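Local structure of extracellular sialidase/neuraminidase, putative (Aspergillus fumigatus, 2XZI) at residues S20-S25 against S355-D360; E56-T61 against G66-V71; E93-G96 against T101-N104. The protein probably hydrolyses glycosidic bonds of sialic acid-type sugars, acting as a Kdnase that prefers deaminoneuraminic acid (Kdn) as its substrate. All blocks are in the same frame, centred on the assembly; numbering follows the deposited sequence. Where two conformers were deposited one is given.

Contacts 2 and 3 are neighbours, their centres about 7 Å apart, and share one sodium ion: D67 and N69 of contact 2 and G96 of contact 3 bind it, together with G98 and two waters. Backbone bonds continue the join, with L70 O 2.8 Å from V94 N, and E56 OE2 lies 2.9 Å from N104 N. Contact 1 is set apart, its centre about 15 Å from that of contact 2 (nearest atoms about 6 Å) and about 21 Å from that of contact 3. Two bound sugars are involved: R58 of contact 2 belongs to the pocket of one, with its side chain about 3 Å away, whereas D356 of contact 1 holds the other.

Contact 1. Residues S20-S25 against S355-D360; sequences SANMAS and SDFFND. With KDM (deamino-alpha-neuraminic acid), chain D.
N22 and F357 mark the closest backbone approach of loop segment 20-25 to segment 355-360, but their CA atoms are 9.2 Å apart and no hydrogen bond crosses, so side chains alone make the contact. It sits in the blade that closes the sialidase beta-propeller, where the N-terminal strand 12-18 pairs with the C-terminal strand 368-375; segment 20-25 follows 12-18, and 355-360 runs off the end of strand 349-356. A type I beta turn from S20 to M23, closed by the bond from M23 N to S20 O, brings three side chains together around the F357 ring. N22 meets it over one face: ND2 lies 3.2 Å above the plane of the F357 ring, over its centre, with the amide upright at 88° to it. The electron-rich face suits the partly positive N-H group of the amide. The other end of the amide is held by S20, whose OG donates to N22 OD1 over 2.7 Å in the carbonyl plane, which fixes the rotation of the amide. Asparagine thus serves two partners with its two ends. S20 OG also touches F357 CE1 at 3.5 Å. M23 crosses the ring at about a right angle, CG 3.5 Å from F357 CZ, and its sulfur makes a Met-aromatic contact at the ring edge. Beyond the ring, D356 has CG anti to its backbone N (chi1 -173°), which carries OD2 to the bound sugar. Its OD2 also pairs with R368, while R302 and R303 hold the sugar as well. An Asx turn steadies the aspartate: F358 N reaches D356 OD1 at 2.8 Å from above the carboxylate plane, and the sugar hydroxyl O5 donates to D356 OD2 at 2.7 Å.

Contact 2. Residues E56-T61 against G66-V71; sequences EGRRHT and GDINLV. With NA (sodium ion), chain E.
R58 and I68 lie side by side and point the same way, R58 CG 3.9 Å from I68 CG1, as neighbours in a non-hydrogen-bonded pair of the antiparallel hairpin 51-58/68-74. Extended from CG to NE, R58 turns its guanidinium side-on to E56, and OE1 of E56 accepts from both R58 NH2 (2.8 Å) and R58 NE (3.0 Å), from the same face of the carboxylate. This grip holds the arginine flat for its other partners, D64 and O4 of the sugar in the pocket R58 helps to line. I68 supplies apolar contact beside both residues, its CG2 3.7 Å from E56 OE1. Where strand pairing gives way to the connecting loop, R59 and D67 also run alongside each other, but their flat groups are nearly perpendicular (89°), and the salt bridge R59 NE to D67 OD2 is weak at 3.5 Å; R59 NH1 bonds G34 O instead. D67 divides its oxygens: OD1 binds sodium at 2.4 Å, beside N69 OD1, while OD2 takes waters 2 and 3, the former shared with H60. In the four-stranded blade, strand 37-45 flanks 51-58, strand 92-93 flanks 68-74, and I68 and L70 pack on strand 101-109 of the next blade.

Contact 3. Residues E93-G96 against T101-N104; sequences EVVG and TWGN. With NA (sodium ion), chain E.
V95 lies across the indole of W102 at about a right angle, and this one apolar pair makes the tight part of the contact. CG2 of V95 sits over the face of the W102 six-membered ring, 3.7 Å from its centroid and 16° off the normal, a CH-pi contact. The second methyl, CG1, settles beside it, 3.8 Å from both CD2 and CE3 of W102. A chi1 of 57° places CG2 anti to the valine's backbone N and so sets CG2 over the six-membered ring and CG1 at its rim. A branched, short side chain therefore fits well here: it covers much of the indole without needing length. Toward the pyrrole end, near the sodium, the fit is looser. G96, partly exposed, approaches the indole obliquely, its carbonyl carbon 4.0 Å from W102 NE1, and that N-H is given to S97 O instead. G96 O faces the sodium ion at 2.3 Å, where water 3 and water 4 (2.3 Å from the metal) complete the shell with D67, N69 and G98. Glycine suits this position because E93 OE2 occupies the place where a side chain would begin. V94 and V95 both face L70 in a classic beta bulge, and the chain turns a corner at V94, leaving the edge strand 92-93 for the next blade of the propeller. There strand 101-109 pairs with strand 115-122, which sends L119 against V95, while P168 touches the same valine. Y154 on strand 152-158 meets the W102 ring edge-to-face, and W121 on strand 115-122 meets it with the ring planes at about 55°. A backbone hydrogen bond between W102 and I68 ties strand 101-109 back to strand 68-74, so the contact spans the seam between two adjacent four-stranded blades.

Contact 1. Residues S20-S25 against S355-D360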
ATOM      1  N   SER A  20      -4.722   6.274  16.001  1.00  7.01           N
ATOM      2  CA  SER A  20      -5.747   5.343  16.500  1.00  7.76           C
ATOM      3  C   SER A  20      -6.524   5.910  17.698  1.00  8.20           C
ATOM      4  O   SER A  20      -6.104   6.901  18.317  1.00  8.61           O
ATOM      5  CB  SER A  20      -5.106   3.989  16.845  1.00  7.89           C
ATOM      6  OG  SER A  20      -3.851   4.165  17.486  1.00  9.26           O
ATOM      7  N   ALA A  21      -7.648   5.275  18.022  1.00  9.25           N
ATOM      8  CA  ALA A  21      -8.579   5.801  19.036  1.00  9.42           C
ATOM      9  C   ALA A  21      -7.978   5.989  20.444  1.00 10.08           C
ATOM     10  O   ALA A  21      -8.504   6.773  21.238  1.00  9.90           O
ATOM     11  CB  ALA A  21      -9.853   4.943  19.089  1.00  9.52           C
ATOM     12  N   ASN A  22      -6.892   5.282  20.748  1.00 10.34           N
ATOM     13  CA  ASN A  22      -6.213   5.351  22.053  1.00 11.30           C
ATOM     14  C   ASN A  22      -5.270   6.540  22.203  1.00 11.72           C
ATOM     15  O   ASN A  22      -4.802   6.844  23.321  1.00 12.80           O
ATOM     16  CB  ASN A  22      -5.413   4.071  22.304  1.00 11.32           C
ATOM     17  CG  ASN A  22      -4.314   3.851  21.263  1.00 10.68           C
ATOM     18  OD1 ASN A  22      -4.530   4.078  20.068  1.00 12.27           O
ATOM     19  ND2 ASN A  22      -3.144   3.415  21.710  1.00 11.25           N
ATOM     20  N   MET A  23      -4.941   7.185  21.088  1.00 11.69           N
ATOM     21  CA  MET A  23      -3.933   8.253  21.095  1.00 11.33           C
ATOM     22  C   MET A  23      -4.577   9.601  21.388  1.00 12.04           C
ATOM     23  O   MET A  23      -5.782   9.763  21.213  1.00 11.71           O
ATOM     24  CB  MET A  23      -3.218   8.316  19.740  1.00 11.23           C
ATOM     25  CG  MET A  23      -2.349   7.100  19.443  1.00  9.15           C
ATOM     26  SD  MET A  23      -1.616   7.123  17.793  1.00  9.65           S
ATOM     27  CE  MET A  23      -0.307   8.326  18.006  1.00 11.65           C
ATOM     28  N   ALA A  24      -3.778  10.565  21.851  1.00 12.19           N
ATOM     29  CA  ALA A  24      -4.245  11.953  21.929  1.00 12.81           C
ATOM     30  C   ALA A  24      -4.589  12.434  20.521  1.00 13.15           C
ATOM     31  O   ALA A  24      -3.934  12.033  19.556  1.00 13.32           O
ATOM     32  CB  ALA A  24      -3.185  12.845  22.549  1.00 14.06           C
ATOM     33  N   SER A  25      -5.606  13.280  20.408  1.00 13.08           N
ATOM     34  CA  SER A  25      -6.096  13.750  19.110  1.00 13.40           C
ATOM     35  C   SER A  25      -6.251  12.606  18.099  1.00 12.52           C
ATOM     36  O   SER A  25      -5.593  12.617  17.048  1.00 13.05           O
ATOM     37  CB  SER A  25      -5.179  14.832  18.534  1.00 14.01           C
ATOM     38  OG  SER A  25      -5.065  15.931  19.428  1.00 16.56           O
ATOM     39  N   SER A 355       1.988   0.583  12.468  1.00  6.25           N
ATOM     40  CA  SER A 355       2.507   0.452  13.824  0.60  6.48           C
ATOM     41  C   SER A 355       1.437  -0.186  14.712  1.00  7.40           C
ATOM     42  O   SER A 355       0.267  -0.031  14.450  1.00  7.52           O
ATOM     43  CB  SER A 355       2.875   1.833  14.350  0.60  7.62           C
ATOM     44  OG  SER A 355       3.663   1.743  15.516  0.60  8.01           O
ATOM     45  N   ASP A 356       1.857  -0.858  15.778  1.00  7.08           N
ATOM     46  CA  ASP A 356       0.947  -1.656  16.604  1.00  8.04           C
ATOM     47  C   ASP A 356       1.280  -1.434  18.053  1.00  8.45           C
ATOM     48  O   ASP A 356       2.398  -1.697  18.485  1.00  8.66           O
ATOM     49  CB  ASP A 356       1.133  -3.138  16.236  1.00  8.18           C
ATOM     50  CG  ASP A 356       0.113  -4.075  16.898  1.00  9.23           C
ATOM     51  OD1 ASP A 356      -0.606  -3.697  17.845  1.00  8.64           O
ATOM     52  OD2 ASP A 356       0.051  -5.235  16.462  1.00 13.27           O
ATOM     53  N   PHE A 357       0.309  -0.917  18.798  1.00  8.70           N
ATOM     54  CA  PHE A 357       0.528  -0.685  20.222  1.00  9.79           C
ATOM     55  C   PHE A 357       0.666  -1.990  21.002  1.00 10.29           C
ATOM     56  O   PHE A 357       1.335  -2.013  22.039  1.00 11.26           O
ATOM     57  CB  PHE A 357      -0.581   0.171  20.799  1.00  9.80           C
ATOM     58  CG  PHE A 357      -0.431   1.638  20.514  1.00  9.65           C
ATOM     59  CD1 PHE A 357      -0.944   2.196  19.345  1.00 11.65           C
ATOM     60  CD2 PHE A 357       0.239   2.475  21.413  1.00 11.21           C
ATOM     61  CE1 PHE A 357      -0.806   3.560  19.072  1.00 11.11           C
ATOM     62  CE2 PHE A 357       0.387   3.836  21.147  1.00 11.54           C
ATOM     63  CZ  PHE A 357      -0.140   4.384  19.971  1.00 11.37           C
ATOM     64  N   PHE A 358       0.046  -3.053  20.493  1.00 11.06           N
ATOM     65  CA  PHE A 358       0.199  -4.405  21.040  1.00 11.37           C
ATOM     66  C   PHE A 358      -0.334  -4.513  22.484  1.00 11.81           C
ATOM     67  O   PHE A 358       0.073  -5.382  23.253  1.00 11.98           O
ATOM     68  CB  PHE A 358       1.660  -4.859  20.937  1.00 11.88           C
ATOM     69  CG  PHE A 358       1.823  -6.337  20.766  1.00 13.36           C
ATOM     70  CD1 PHE A 358       1.410  -6.963  19.593  1.00 14.95           C
ATOM     71  CD2 PHE A 358       2.411  -7.110  21.763  1.00 14.03           C
ATOM     72  CE1 PHE A 358       1.566  -8.338  19.420  1.00 15.51           C
ATOM     73  CE2 PHE A 358       2.571  -8.486  21.600  1.00 15.18           C
ATOM     74  CZ  PHE A 358       2.151  -9.099  20.423  1.00 14.07           C
ATOM     75  N   ASN A 359      -1.279  -3.638  22.818  1.00 11.86           N
ATOM     76  CA  ASN A 359      -1.884  -3.602  24.160  1.00 12.31           C
ATOM     77  C   ASN A 359      -2.748  -4.821  24.444  1.00 13.62           C
ATOM     78  O   ASN A 359      -3.005  -5.137  25.606  1.00 14.12           O
ATOM     79  CB  ASN A 359      -2.717  -2.340  24.336  1.00 12.32           C
ATOM     80  CG  ASN A 359      -3.714  -2.161  23.223  1.00 11.98           C
ATOM     81  OD1 ASN A 359      -3.329  -1.908  22.081  1.00 10.10           O
ATOM     82  ND2 ASN A 359      -4.992  -2.330  23.532  1.00 11.04           N
ATOM     83  N   ASP A 360      -3.202  -5.492  23.388  1.00 13.23           N
ATOM     84  CA  ASP A 360      -3.984  -6.726  23.490  1.00 13.38           C
ATOM     85  C   ASP A 360      -3.232  -7.872  22.803  1.00 13.18           C
ATOM     86  O   ASP A 360      -3.828  -8.860  22.364  1.00 13.59           O
ATOM     87  CB  ASP A 360      -5.388  -6.506  22.887  1.00 13.63           C
ATOM     88  CG  ASP A 360      -6.351  -7.680  23.129  1.00 14.91           C
ATOM     89  OD1 ASP A 360      -6.238  -8.369  24.181  1.00 16.17           O
ATOM     90  OD2 ASP A 360      -7.246  -7.908  22.266  1.00 13.94           O
TER
HETATM   91  C2  KDM D 501       3.770  -9.554  15.620  1.00 26.14           C
HETATM   92  C1  KDM D 501       4.444  -9.793  14.247  1.00 27.02           C
HETATM   93  C3  KDM D 501       4.185  -8.190  16.219  1.00 25.94           C
HETATM   94  C4  KDM D 501       3.552  -7.019  15.440  1.00 24.74           C
HETATM   95  C5  KDM D 501       2.038  -7.217  15.259  1.00 23.86           C
HETATM   96  C6  KDM D 501       1.735  -8.603  14.648  1.00 25.43           C
HETATM   97  C7  KDM D 501       0.273  -9.045  14.421  1.00 27.17           C
HETATM   98  C8  KDM D 501       0.232 -10.451  13.764  1.00 28.91           C
HETATM   99  C9  KDM D 501      -1.189 -11.026  13.559  1.00 30.43           C
HETATM  100  O5  KDM D 501       1.501  -6.187  14.413  1.00 20.17           O
HETATM  101  O1A KDM D 501       3.750 -10.336  13.354  1.00 27.01           O
HETATM  102  O1B KDM D 501       5.636  -9.428  14.119  1.00 25.26           O
HETATM  103  O4  KDM D 501       3.814  -5.803  16.150  1.00 23.96           O
HETATM  104  O6  KDM D 501       2.328  -9.620  15.517  1.00 26.05           O
HETATM  105  O7  KDM D 501      -0.433  -9.073  15.672  1.00 26.53           O
HETATM  106  O8  KDM D 501       0.924 -10.426  12.508  1.00 28.51           O
HETATM  107  O9  KDM D 501      -2.151  -9.991  13.319  1.00 31.75           O
HETATM  108  O2  KDM D 501       4.169 -10.589  16.530  1.00 28.29           O

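Contact 2. Residues E56-T61 against G66-V71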
ATOM      1  N   GLU A  56      -7.279   1.919   5.535  1.00  4.39           N
ATOM      2  CA  GLU A  56      -8.491   1.346   6.067  1.00  4.89           C
ATOM      3  C   GLU A  56      -8.739   1.868   7.465  1.00  4.88           C
ATOM      4  O   GLU A  56      -7.908   1.711   8.366  1.00  6.30           O
ATOM      5  CB  GLU A  56      -8.355  -0.175   6.115  1.00  5.13           C
ATOM      6  CG  GLU A  56      -8.480  -0.840   4.758  1.00  6.68           C
ATOM      7  CD  GLU A  56      -8.369  -2.344   4.833  1.00  6.60           C
ATOM      8  OE1 GLU A  56      -8.688  -2.933   5.898  1.00  7.12           O
ATOM      9  OE2 GLU A  56      -7.983  -2.945   3.809  1.00  6.93           O
ATOM     10  N   GLY A  57      -9.890   2.511   7.634  1.00  4.32           N
ATOM     11  CA  GLY A  57     -10.354   2.958   8.950  1.00  5.07           C
ATOM     12  C   GLY A  57     -11.164   1.804   9.513  1.00  5.31           C
ATOM     13  O   GLY A  57     -12.295   1.533   9.101  1.00  5.40           O
ATOM     14  N   ARG A  58     -10.560   1.089  10.440  1.00  6.28           N
ATOM     15  CA  ARG A  58     -11.186  -0.085  11.037  1.00  6.62           C
ATOM     16  C   ARG A  58     -11.967   0.353  12.286  1.00  7.03           C
ATOM     17  O   ARG A  58     -11.383   0.702  13.319  1.00  7.87           O
ATOM     18  CB  ARG A  58     -10.139  -1.185  11.284  1.00  6.41           C
ATOM     19  CG  ARG A  58      -9.438  -1.630  10.002  1.00  7.09           C
ATOM     20  CD  ARG A  58      -8.563  -2.853  10.179  1.00  5.74           C
ATOM     21  NE  ARG A  58      -8.180  -3.365   8.860  1.00  5.69           N
ATOM     22  CZ  ARG A  58      -7.582  -4.535   8.640  1.00  6.29           C
ATOM     23  NH1 ARG A  58      -7.292  -5.366   9.638  1.00  7.77           N
ATOM     24  NH2 ARG A  58      -7.308  -4.899   7.390  1.00  6.22           N
ATOM     25  N   ARG A  59     -13.294   0.338  12.164  1.00  7.92           N
ATOM     26  CA  ARG A  59     -14.142   1.063  13.087  1.00  8.69           C
ATOM     27  C   ARG A  59     -14.039   0.592  14.518  1.00  8.23           C
ATOM     28  O   ARG A  59     -13.842   1.417  15.425  1.00  7.53           O
ATOM     29  CB  ARG A  59     -15.576   1.017  12.604  1.00  8.75           C
ATOM     30  CG  ARG A  59     -15.814   1.864  11.346  1.00  9.64           C
ATOM     31  CD  ARG A  59     -16.358   3.248  11.664  1.00 11.11           C
ATOM     32  NE  ARG A  59     -17.684   3.173  12.300  1.00 11.40           N
ATOM     33  CZ  ARG A  59     -17.961   3.614  13.529  1.00 12.68           C
ATOM     34  NH1 ARG A  59     -17.022   4.195  14.284  1.00 12.60           N
ATOM     35  NH2 ARG A  59     -19.204   3.482  13.994  1.00 15.36           N
ATOM     36  N   HIS A  60     -14.158  -0.715  14.734  1.00  8.43           N
ATOM     37  CA  HIS A  60     -14.398  -1.230  16.083  1.00  9.20           C
ATOM     38  C   HIS A  60     -13.288  -2.054  16.680  1.00  9.18           C
ATOM     39  O   HIS A  60     -13.188  -2.142  17.905  1.00 10.65           O
ATOM     40  CB  HIS A  60     -15.689  -2.035  16.118  1.00  9.48           C
ATOM     41  CG  HIS A  60     -16.867  -1.294  15.572  1.00  8.29           C
ATOM     42  ND1 HIS A  60     -17.343  -0.128  16.139  1.00 10.98           N
ATOM     43  CD2 HIS A  60     -17.655  -1.541  14.499  1.00 10.69           C
ATOM     44  CE1 HIS A  60     -18.373   0.309  15.436  1.00 10.17           C
ATOM     45  NE2 HIS A  60     -18.588  -0.533  14.442  1.00 12.29           N
ATOM     46  N   THR A  61     -12.492  -2.696  15.826  1.00  8.80           N
ATOM     47  CA  THR A  61     -11.393  -3.548  16.271  1.00  8.47           C
ATOM     48  C   THR A  61     -10.319  -3.426  15.203  1.00  8.26           C
ATOM     49  O   THR A  61     -10.503  -2.711  14.209  1.00  8.73           O
ATOM     50  CB  THR A  61     -11.797  -5.038  16.365  1.00  8.55           C
ATOM     51  OG1 THR A  61     -11.953  -5.559  15.044  1.00  9.85           O
ATOM     52  CG2 THR A  61     -13.097  -5.240  17.169  1.00 10.02           C
ATOM     53  N   GLY A  66     -15.638  -6.955   9.129  1.00  8.57           N
ATOM     54  CA  GLY A  66     -16.524  -6.042   9.847  1.00  9.00           C
ATOM     55  C   GLY A  66     -16.545  -4.675   9.197  1.00  9.19           C
ATOM     56  O   GLY A  66     -16.152  -4.513   8.042  1.00  9.73           O
ATOM     57  N   ASP A  67     -17.026  -3.686   9.948  1.00  9.19           N
ATOM     58  CA  ASP A  67     -17.215  -2.341   9.435  1.00  9.43           C
ATOM     59  C   ASP A  67     -15.862  -1.635   9.281  1.00  8.51           C
ATOM     60  O   ASP A  67     -15.207  -1.264  10.275  1.00  8.73           O
ATOM     61  CB  ASP A  67     -18.141  -1.561  10.377  1.00 10.11           C
ATOM     62  CG  ASP A  67     -18.537  -0.212   9.831  1.00 12.23           C
ATOM     63  OD1 ASP A  67     -18.261   0.092   8.646  1.00 12.61           O
ATOM     64  OD2 ASP A  67     -19.157   0.563  10.591  1.00 14.62           O
ATOM     65  N   ILE A  68     -15.457  -1.451   8.024  1.00  7.41           N
ATOM     66  CA  ILE A  68     -14.174  -0.831   7.684  1.00  6.68           C
ATOM     67  C   ILE A  68     -14.439   0.139   6.557  1.00  7.04           C
ATOM     68  O   ILE A  68     -15.059  -0.232   5.558  1.00  7.49           O
ATOM     69  CB  ILE A  68     -13.125  -1.896   7.270  1.00  7.00           C
ATOM     70  CG1 ILE A  68     -12.834  -2.867   8.416  1.00  6.19           C
ATOM     71  CG2 ILE A  68     -11.839  -1.236   6.765  1.00  6.99           C
ATOM     72  CD1 ILE A  68     -11.999  -4.083   8.029  1.00  7.92           C
ATOM     73  N   ASN A  69     -14.004   1.384   6.741  1.00  6.83           N
ATOM     74  CA  ASN A  69     -14.169   2.436   5.738  1.00  7.74           C
ATOM     75  C   ASN A  69     -12.842   2.795   5.105  1.00  7.30           C
ATOM     76  O   ASN A  69     -11.789   2.664   5.749  1.00  7.95           O
ATOM     77  CB  ASN A  69     -14.843   3.692   6.337  1.00  7.95           C
ATOM     78  CG  ASN A  69     -16.154   3.388   6.992  1.00  9.61           C
ATOM     79  OD1 ASN A  69     -16.781   2.382   6.690  1.00 10.46           O
ATOM     80  ND2 ASN A  69     -16.608   4.283   7.873  1.00 13.22           N
ATOM     81  N   LEU A  70     -12.896   3.258   3.860  1.00  6.13           N
ATOM     82  CA  LEU A  70     -11.676   3.705   3.189  1.00  6.37           C
ATOM     83  C   LEU A  70     -11.523   5.191   3.414  1.00  6.12           C
ATOM     84  O   LEU A  70     -12.332   5.979   2.918  1.00  7.09           O
ATOM     85  CB  LEU A  70     -11.733   3.403   1.688  1.00  6.85           C
ATOM     86  CG  LEU A  70     -10.394   3.177   0.977  1.00  7.83           C
ATOM     87  CD1 LEU A  70      -9.501   4.427   0.961  1.00  7.65           C
ATOM     88  CD2 LEU A  70      -9.648   2.014   1.549  1.00  9.84           C
ATOM     89  N   VAL A  71     -10.485   5.553   4.165  1.00  5.76           N
ATOM     90  CA  VAL A  71     -10.244   6.933   4.587  1.00  6.13           C
ATOM     91  C   VAL A  71      -8.970   7.481   3.953  1.00  6.56           C
ATOM     92  O   VAL A  71      -8.176   6.728   3.390  1.00  6.37           O
ATOM     93  CB  VAL A  71     -10.228   7.068   6.147  1.00  6.20           C
ATOM     94  CG1 VAL A  71     -11.602   6.682   6.721  1.00  7.08           C
ATOM     95  CG2 VAL A  71      -9.080   6.260   6.788  1.00  7.43           C
TER
HETATM   96 NA    NA E 502     -18.991   1.573   6.854  1.00 12.27          NA
HETATM   97  O   HOH W   1     -14.583  -2.629  12.564  1.00  9.65           O
HETATM   98  O   HOH W   2     -20.703  -0.182  12.653  1.00 23.58           O
HETATM   99  O   HOH W   3     -19.144   3.023   8.859  1.00 21.31           O
HETATM  100  O   HOH W   4     -17.882   0.055   5.591  1.00 12.81           O

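Contact 3. Residues E93-G96 against T101-N104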
ATOM      1  N   GLU A  93     -13.086  10.743   3.962  1.00  6.69           N
ATOM      2  CA  GLU A  93     -13.541   9.405   3.603  1.00  6.68           C
ATOM      3  C   GLU A  93     -13.720   9.317   2.095  1.00  6.70           C
ATOM      4  O   GLU A  93     -14.299  10.215   1.468  1.00  6.96           O
ATOM      5  CB  GLU A  93     -14.864   9.100   4.316  1.00  7.30           C
ATOM      6  CG  GLU A  93     -15.394   7.692   4.104  1.00  9.19           C
ATOM      7  CD  GLU A  93     -16.607   7.412   4.948  1.00 13.08           C
ATOM      8  OE1 GLU A  93     -17.693   7.927   4.614  1.00 15.50           O
ATOM      9  OE2 GLU A  93     -16.456   6.685   5.945  1.00 12.60           O
ATOM     10  N   VAL A  94     -13.186   8.248   1.506  1.00  7.12           N
ATOM     11  CA  VAL A  94     -13.441   7.961   0.105  1.00  7.45           C
ATOM     12  C   VAL A  94     -14.803   7.266   0.012  1.00  8.14           C
ATOM     13  O   VAL A  94     -15.658   7.703  -0.749  1.00  9.94           O
ATOM     14  CB  VAL A  94     -12.342   7.067  -0.505  1.00  7.24           C
ATOM     15  CG1 VAL A  94     -12.738   6.667  -1.926  1.00  7.83           C
ATOM     16  CG2 VAL A  94     -11.007   7.785  -0.530  1.00  7.67           C
ATOM     17  N   VAL A  95     -14.977   6.197   0.797  1.00  8.40           N
ATOM     18  CA  VAL A  95     -16.213   5.410   0.802  1.00  8.98           C
ATOM     19  C   VAL A  95     -16.363   4.705   2.142  1.00  9.63           C
ATOM     20  O   VAL A  95     -15.383   4.207   2.693  1.00  8.97           O
ATOM     21  CB  VAL A  95     -16.250   4.386  -0.375  1.00  8.38           C
ATOM     22  CG1 VAL A  95     -15.042   3.426  -0.338  1.00  8.82           C
ATOM     23  CG2 VAL A  95     -17.572   3.614  -0.394  1.00  9.24           C
ATOM     24  N   GLY A  96     -17.583   4.674   2.670  1.00 10.13           N
ATOM     25  CA  GLY A  96     -17.847   4.057   3.975  1.00 11.67           C
ATOM     26  C   GLY A  96     -19.236   3.451   4.078  1.00 12.66           C
ATOM     27  O   GLY A  96     -19.668   3.035   5.158  1.00 13.33           O
ATOM     28  N   THR A 101     -16.828  -4.209   4.524  1.00 10.59           N
ATOM     29  CA  THR A 101     -15.411  -3.881   4.486  1.00  9.98           C
ATOM     30  C   THR A 101     -15.079  -3.223   3.162  1.00  9.00           C
ATOM     31  O   THR A 101     -15.239  -3.849   2.108  1.00  8.65           O
ATOM     32  CB  THR A 101     -14.537  -5.174   4.584  1.00 10.19           C
ATOM     33  OG1 THR A 101     -14.805  -5.888   5.797  1.00 11.99           O
ATOM     34  CG2 THR A 101     -13.034  -4.863   4.437  1.00 12.15           C
ATOM     35  N   TRP A 102     -14.638  -1.967   3.213  1.00  7.53           N
ATOM     36  CA  TRP A 102     -14.035  -1.290   2.070  1.00  7.48           C
ATOM     37  C   TRP A 102     -12.543  -1.183   2.346  1.00  7.28           C
ATOM     38  O   TRP A 102     -12.149  -0.552   3.330  1.00  8.09           O
ATOM     39  CB  TRP A 102     -14.599   0.122   1.886  1.00  7.43           C
ATOM     40  CG  TRP A 102     -16.041   0.183   1.516  1.00  8.36           C
ATOM     41  CD1 TRP A 102     -17.083   0.359   2.368  1.00  9.29           C
ATOM     42  CD2 TRP A 102     -16.604   0.049   0.204  1.00  9.97           C
ATOM     43  NE1 TRP A 102     -18.274   0.353   1.668  1.00 11.31           N
ATOM     44  CE2 TRP A 102     -18.004   0.165   0.341  1.00  9.95           C
ATOM     45  CE3 TRP A 102     -16.058  -0.146  -1.075  1.00  9.93           C
ATOM     46  CZ2 TRP A 102     -18.877   0.080  -0.755  1.00 12.57           C
ATOM     47  CZ3 TRP A 102     -16.924  -0.225  -2.161  1.00 12.76           C
ATOM     48  CH2 TRP A 102     -18.314  -0.109  -1.992  1.00 12.87           C
ATOM     49  N   GLY A 103     -11.710  -1.759   1.486  1.00  5.92           N
ATOM     50  CA  GLY A 103     -10.278  -1.748   1.771  1.00  5.75           C
ATOM     51  C   GLY A 103      -9.353  -2.053   0.626  1.00  5.39           C
ATOM     52  O   GLY A 103      -9.705  -1.896  -0.542  1.00  5.81           O
ATOM     53  N   ASN A 104      -8.150  -2.497   0.986  1.00  4.57           N
ATOM     54  CA  ASN A 104      -7.080  -2.749   0.009  1.00  5.25           C
ATOM     55  C   ASN A 104      -6.813  -1.551  -0.919  1.00  4.90           C
ATOM     56  O   ASN A 104      -6.783  -1.698  -2.139  1.00  5.55           O
ATOM     57  CB  ASN A 104      -7.398  -3.998  -0.833  1.00  5.43           C
ATOM     58  CG  ASN A 104      -7.155  -5.280  -0.084  1.00  5.03           C
ATOM     59  OD1 ASN A 104      -7.892  -5.615   0.857  1.00  5.97           O
ATOM     60  ND2 ASN A 104      -6.110  -5.998  -0.463  1.00  5.57           N
TER
HETATM   61 NA    NA E 502     -18.991   1.573   6.854  1.00 12.27          NA
HETATM   62  O   HOH W   4     -17.882   0.055   5.591  1.00 12.81           O
HETATM   63  O   HOH W   3     -19.144   3.023   8.859  1.00 21.31           O